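PDB 2UVK: YJHT from Escherichia coli, which speeds the interconversion of the alpha and beta anomers of N-acetylneuraminic acid, the common sialic acid, in the bacterial periplasm. Local coordinates for residues Lys11-Tyr23 with Arg56-Leu68. Residues are numbered along the deposited sequence; the frame is centred on the assembly and turned at random. Where two conformers were deposited one is given.
Sequences KSGTGAIDNDTVY and RDQATSAFIDGNL
The Phe63 ring is sandwiched. Asp18 CB sits over the centre of one face as a CH-pi contact, 3.7 Å from the centroid of the Phe63 ring. Leu68 CB, from Phe63's own segment, lies on the opposite face, nearer the rim. Tyr23 approaches at the edge, and Phe63 CZ in turn lies over one face of the Tyr23 ring. The two planes meet obliquely. The rings are modelled too close, so their exact fit is doubtful. Ala16 CB touches both Phe63 CD1, at 3.6 Å, and Leu68 CD1, at 3.7 Å. An alanine in place of Tyr23 would remove the ring and would probably leave Phe63 freer to turn, with a gap at its edge.

Toward the N-terminal ends of both segments the contact becomes polar. Thr14 OG1 and Ser61 OG share a hydrogen bond of 2.8 Å in the conformer given. Thr14 OG1 is anti to its own N (chi1 -175°), which directs the hydroxyl at Ser61. Gln58 N donates a nearly straight bond to Ser12 O (3.0 Å, 165°). One water bridges Gly15 O and Ser61 O. Another joins Ser12 O, Arg56 O and Ala59 N.

Strands 14-18 and 60-64 run nearly parallel, at 13°, but belong to different sheets. Each is the first strand of a four-stranded antiparallel blade in this Kelch beta-propeller. Trp33 of strand 33-37 and Tyr91 of strand 88-92 pack against both Tyr23 and Leu68.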
loop_
_atom_site.group_PDB
_atom_site.type_symbol
_atom_site.label_atom_id
_atom_site.label_comp_id
_atom_site.label_asym_id
_atom_site.label_seq_id
_atom_site.Cartn_x
_atom_site.Cartn_y
_atom_site.Cartn_z
ATOM N N LYS B 11 17.800 -21.512 2.919
ATOM C CA LYS B 11 17.771 -20.299 2.106
ATOM C C LYS B 11 16.463 -19.567 2.304
ATOM O O LYS B 11 15.447 -20.190 2.611
ATOM C CB LYS B 11 17.960 -20.618 0.614
ATOM C CG LYS B 11 16.805 -21.392 -0.062
ATOM C CD LYS B 11 17.123 -21.650 -1.517
ATOM C CE LYS B 11 16.002 -22.429 -2.167
ATOM N NZ LYS B 11 16.222 -22.686 -3.638
ATOM N N SER B 12 16.485 -18.244 2.133
ATOM C CA SER B 12 15.292 -17.416 2.199
ATOM C C SER B 12 14.645 -17.358 3.576
ATOM O O SER B 12 13.501 -16.897 3.715
ATOM C CB SER B 12 14.258 -17.870 1.155
ATOM O OG SER B 12 14.889 -18.174 -0.078
ATOM N N GLY B 13 15.411 -17.753 4.603
ATOM C CA GLY B 13 14.916 -17.779 5.972
ATOM C C GLY B 13 15.166 -16.472 6.688
ATOM O O GLY B 13 15.558 -15.479 6.064
ATOM N N THR B 14 15.024 -16.507 8.006
ATOM C CA THR B 14 15.233 -15.317 8.815
ATOM C C THR B 14 15.850 -15.742 10.146
ATOM O O THR B 14 15.940 -16.909 10.442
ATOM C CB THR B 14 13.919 -14.544 9.019
ATOM O OG1 THR B 14 14.163 -13.307 9.710
ATOM C CG2 THR B 14 12.872 -15.366 9.752
ATOM N N GLY B 15 16.323 -14.780 10.917
ATOM C CA GLY B 15 16.924 -15.087 12.215
ATOM C C GLY B 15 17.247 -13.817 12.945
ATOM O O GLY B 15 17.118 -12.725 12.415
ATOM N N ALA B 16 17.674 -14.002 14.184
ATOM C CA ALA B 16 17.902 -12.907 15.105
ATOM C C ALA B 16 18.897 -13.414 16.141
ATOM O O ALA B 16 19.059 -14.606 16.340
ATOM C CB ALA B 16 16.593 -12.508 15.758
ATOM N N ILE B 17 19.580 -12.476 16.790
ATOM C CA ILE B 17 20.497 -12.810 17.867
ATOM C C ILE B 17 20.081 -12.036 19.107
ATOM O O ILE B 17 19.734 -10.854 19.025
ATOM C CB ILE B 17 21.957 -12.540 17.463
ATOM C CG1 ILE B 17 22.904 -13.033 18.561
ATOM C CG2 ILE B 17 22.159 -11.091 17.133
ATOM C CD1 ILE B 17 24.239 -13.453 18.057
ATOM N N ASP B 18 20.049 -12.737 20.232
ATOM C CA ASP B 18 19.777 -12.127 21.526
ATOM C C ASP B 18 21.005 -12.445 22.333
ATOM O O ASP B 18 21.159 -13.575 22.789
ATOM C CB ASP B 18 18.566 -12.757 22.181
ATOM C CG ASP B 18 18.386 -12.312 23.609
ATOM O OD1 ASP B 18 18.596 -11.113 23.867
ATOM O OD2 ASP B 18 18.011 -13.154 24.447
ATOM N N ASN B 19 21.875 -11.442 22.436
ATOM C CA ASN B 19 23.171 -11.549 23.095
ATOM C C ASN B 19 24.021 -12.663 22.479
ATOM O O ASN B 19 24.617 -12.450 21.410
ATOM C CB ASN B 19 22.980 -11.654 24.614
ATOM C CG ASN B 19 22.292 -10.421 25.197
ATOM O OD1 ASN B 19 21.305 -10.523 25.934
ATOM N ND2 ASN B 19 22.788 -9.249 24.823
ATOM N N ASP B 20 24.066 -13.831 23.119
ATOM C CA ASP B 20 24.896 -14.937 22.626
ATOM C C ASP B 20 24.082 -16.095 21.999
ATOM O O ASP B 20 24.661 -17.104 21.564
ATOM C CB ASP B 20 25.783 -15.475 23.761
ATOM C CG ASP B 20 26.993 -14.565 24.074
ATOM O OD1 ASP B 20 27.379 -13.724 23.233
ATOM O OD2 ASP B 20 27.572 -14.726 25.163
ATOM N N THR B 21 22.757 -15.937 21.941
ATOM C CA THR B 21 21.858 -16.996 21.450
ATOM C C THR B 21 21.301 -16.630 20.074
ATOM O O THR B 21 20.652 -15.602 19.918
ATOM C CB THR B 21 20.685 -17.239 22.417
ATOM O OG1 THR B 21 21.196 -17.569 23.721
ATOM C CG2 THR B 21 19.775 -18.374 21.951
ATOM N N VAL B 22 21.571 -17.495 19.112
ATOM C CA VAL B 22 21.160 -17.270 17.703
ATOM C C VAL B 22 19.870 -18.029 17.469
ATOM O O VAL B 22 19.758 -19.184 17.862
ATOM C CB VAL B 22 22.214 -17.810 16.709
ATOM C CG1 VAL B 22 21.677 -17.788 15.274
ATOM C CG2 VAL B 22 23.516 -17.017 16.813
ATOM N N TYR B 23 18.913 -17.375 16.800
ATOM C CA TYR B 23 17.631 -18.005 16.413
ATOM C C TYR B 23 17.512 -17.966 14.898
ATOM O O TYR B 23 17.719 -16.919 14.308
ATOM C CB TYR B 23 16.448 -17.253 17.007
ATOM C CG TYR B 23 16.417 -17.263 18.513
ATOM C CD1 TYR B 23 15.606 -18.134 19.208
ATOM C CD2 TYR B 23 17.190 -16.370 19.232
ATOM C CE1 TYR B 23 15.580 -18.128 20.604
ATOM C CE2 TYR B 23 17.181 -16.363 20.612
ATOM C CZ TYR B 23 16.370 -17.225 21.291
ATOM O OH TYR B 23 16.370 -17.206 22.679
ATOM N N ARG B 56 7.266 -19.434 5.378
ATOM C CA ARG B 56 7.443 -18.046 4.900
ATOM C C ARG B 56 8.804 -17.913 4.277
ATOM O O ARG B 56 9.813 -18.244 4.930
ATOM C CB ARG B 56 7.370 -17.014 6.035
ATOM C CG ARG B 56 6.104 -17.027 6.869
ATOM C CD ARG B 56 4.817 -16.683 6.117
ATOM N NE ARG B 56 3.626 -16.772 6.969
ATOM C CZ ARG B 56 3.146 -15.817 7.757
ATOM N NH1 ARG B 56 3.753 -14.638 7.845
ATOM N NH2 ARG B 56 2.031 -16.005 8.460
ATOM N N ASP B 57 8.856 -17.429 3.033
ATOM C CA ASP B 57 10.110 -16.985 2.413
ATOM C C ASP B 57 10.198 -15.472 2.533
ATOM O O ASP B 57 9.209 -14.773 2.456
ATOM C CB ASP B 57 10.148 -17.344 0.926
ATOM C CG ASP B 57 10.443 -18.793 0.655
ATOM O OD1 ASP B 57 10.884 -19.560 1.539
ATOM O OD2 ASP B 57 10.225 -19.182 -0.528
ATOM N N GLN B 58 11.400 -14.972 2.784
ATOM C CA GLN B 58 11.586 -13.524 2.824
ATOM C C GLN B 58 10.849 -12.816 3.972
ATOM O O GLN B 58 10.519 -11.626 3.894
ATOM C CB GLN B 58 11.265 -12.858 1.468
ATOM C CG GLN B 58 12.131 -13.382 0.327
ATOM C CD GLN B 58 11.961 -12.604 -0.941
ATOM O OE1 GLN B 58 12.114 -11.392 -0.949
ATOM N NE2 GLN B 58 11.601 -13.285 -2.015
ATOM N N ALA B 59 10.605 -13.534 5.073
ATOM C CA ALA B 59 10.211 -12.884 6.327
ATOM C C ALA B 59 11.392 -12.146 6.949
ATOM O O ALA B 59 12.553 -12.321 6.560
ATOM C CB ALA B 59 9.700 -13.925 7.299
ATOM N N THR B 60 11.075 -11.309 7.919
ATOM C CA THR B 60 12.137 -10.678 8.729
ATOM C C THR B 60 11.833 -10.943 10.198
ATOM O O THR B 60 10.741 -11.381 10.566
ATOM C CB THR B 60 12.205 -9.151 8.522
ATOM O OG1 THR B 60 10.974 -8.551 8.925
ATOM C CG2 THR B 60 12.537 -8.801 7.068
ATOM N N SER B 61 12.807 -10.670 11.057
ATOM C CA SER B 61 12.618 -10.874 12.489
ATOM C C SER B 61 13.475 -9.916 13.298
ATOM O O SER B 61 14.534 -9.504 12.835
ATOM C CB SER B 61 12.937 -12.325 12.862
ATOM O OG SER B 61 14.262 -12.683 12.487
ATOM N N ALA B 62 12.997 -9.611 14.508
ATOM C CA ALA B 62 13.664 -8.673 15.417
ATOM C C ALA B 62 13.508 -9.159 16.826
ATOM O O ALA B 62 12.452 -9.621 17.191
ATOM C CB ALA B 62 13.042 -7.333 15.299
ATOM N N PHE B 63 14.587 -9.064 17.606
ATOM C CA PHE B 63 14.521 -9.307 19.053
ATOM C C PHE B 63 14.338 -7.990 19.749
ATOM O O PHE B 63 15.083 -7.039 19.494
ATOM C CB PHE B 63 15.777 -9.971 19.612
ATOM C CG PHE B 63 15.565 -11.384 19.986
ATOM C CD1 PHE B 63 16.191 -12.390 19.292
ATOM C CD2 PHE B 63 14.677 -11.717 21.004
ATOM C CE1 PHE B 63 15.969 -13.694 19.615
ATOM C CE2 PHE B 63 14.447 -13.040 21.343
ATOM C CZ PHE B 63 15.093 -14.035 20.645
ATOM N N ILE B 64 13.317 -7.912 20.586
ATOM C CA ILE B 64 13.076 -6.680 21.353
ATOM C C ILE B 64 12.534 -7.061 22.711
ATOM O O ILE B 64 11.548 -7.793 22.800
ATOM C CB ILE B 64 12.033 -5.759 20.696
ATOM C CG1 ILE B 64 12.421 -5.434 19.254
ATOM C CG2 ILE B 64 11.859 -4.474 21.508
ATOM C CD1 ILE B 64 11.400 -4.542 18.554
ATOM N N ASP B 65 13.205 -6.589 23.768
ATOM C CA ASP B 65 12.710 -6.767 25.141
ATOM C C ASP B 65 12.441 -8.239 25.442
ATOM O O ASP B 65 11.373 -8.588 25.971
ATOM C CB ASP B 65 11.436 -5.937 25.345
ATOM C CG ASP B 65 11.678 -4.434 25.283
ATOM O OD1 ASP B 65 12.839 -3.982 25.133
ATOM O OD2 ASP B 65 10.681 -3.690 25.384
ATOM N N GLY B 66 13.376 -9.111 25.060
ATOM C CA GLY B 66 13.288 -10.520 25.417
ATOM C C GLY B 66 12.399 -11.435 24.586
ATOM O O GLY B 66 12.277 -12.624 24.875
ATOM N N ASN B 67 11.777 -10.896 23.533
ATOM C CA ASN B 67 10.897 -11.682 22.714
ATOM C C ASN B 67 11.299 -11.519 21.269
ATOM O O ASN B 67 11.860 -10.490 20.885
ATOM C CB ASN B 67 9.458 -11.231 22.887
ATOM C CG ASN B 67 8.933 -11.510 24.267
ATOM O OD1 ASN B 67 8.684 -12.660 24.613
ATOM N ND2 ASN B 67 8.741 -10.457 25.051
ATOM N N LEU B 68 11.011 -12.563 20.508
ATOM C CA LEU B 68 11.331 -12.624 19.074
ATOM C C LEU B 68 10.069 -12.329 18.268
ATOM O O LEU B 68 9.046 -12.998 18.429
ATOM C CB LEU B 68 11.881 -14.004 18.741
ATOM C CG LEU B 68 12.052 -14.376 17.266
ATOM C CD1 LEU B 68 13.130 -13.507 16.669
ATOM C CD2 LEU B 68 12.378 -15.857 17.138
HETATM O O HOH W 1 12.973 -21.096 0.434
HETATM O O HOH W 2 11.713 -16.195 5.762
HETATM O O HOH W 3 14.199 -13.456 4.783
HETATM O O HOH W 4 17.100 -10.189 13.184
#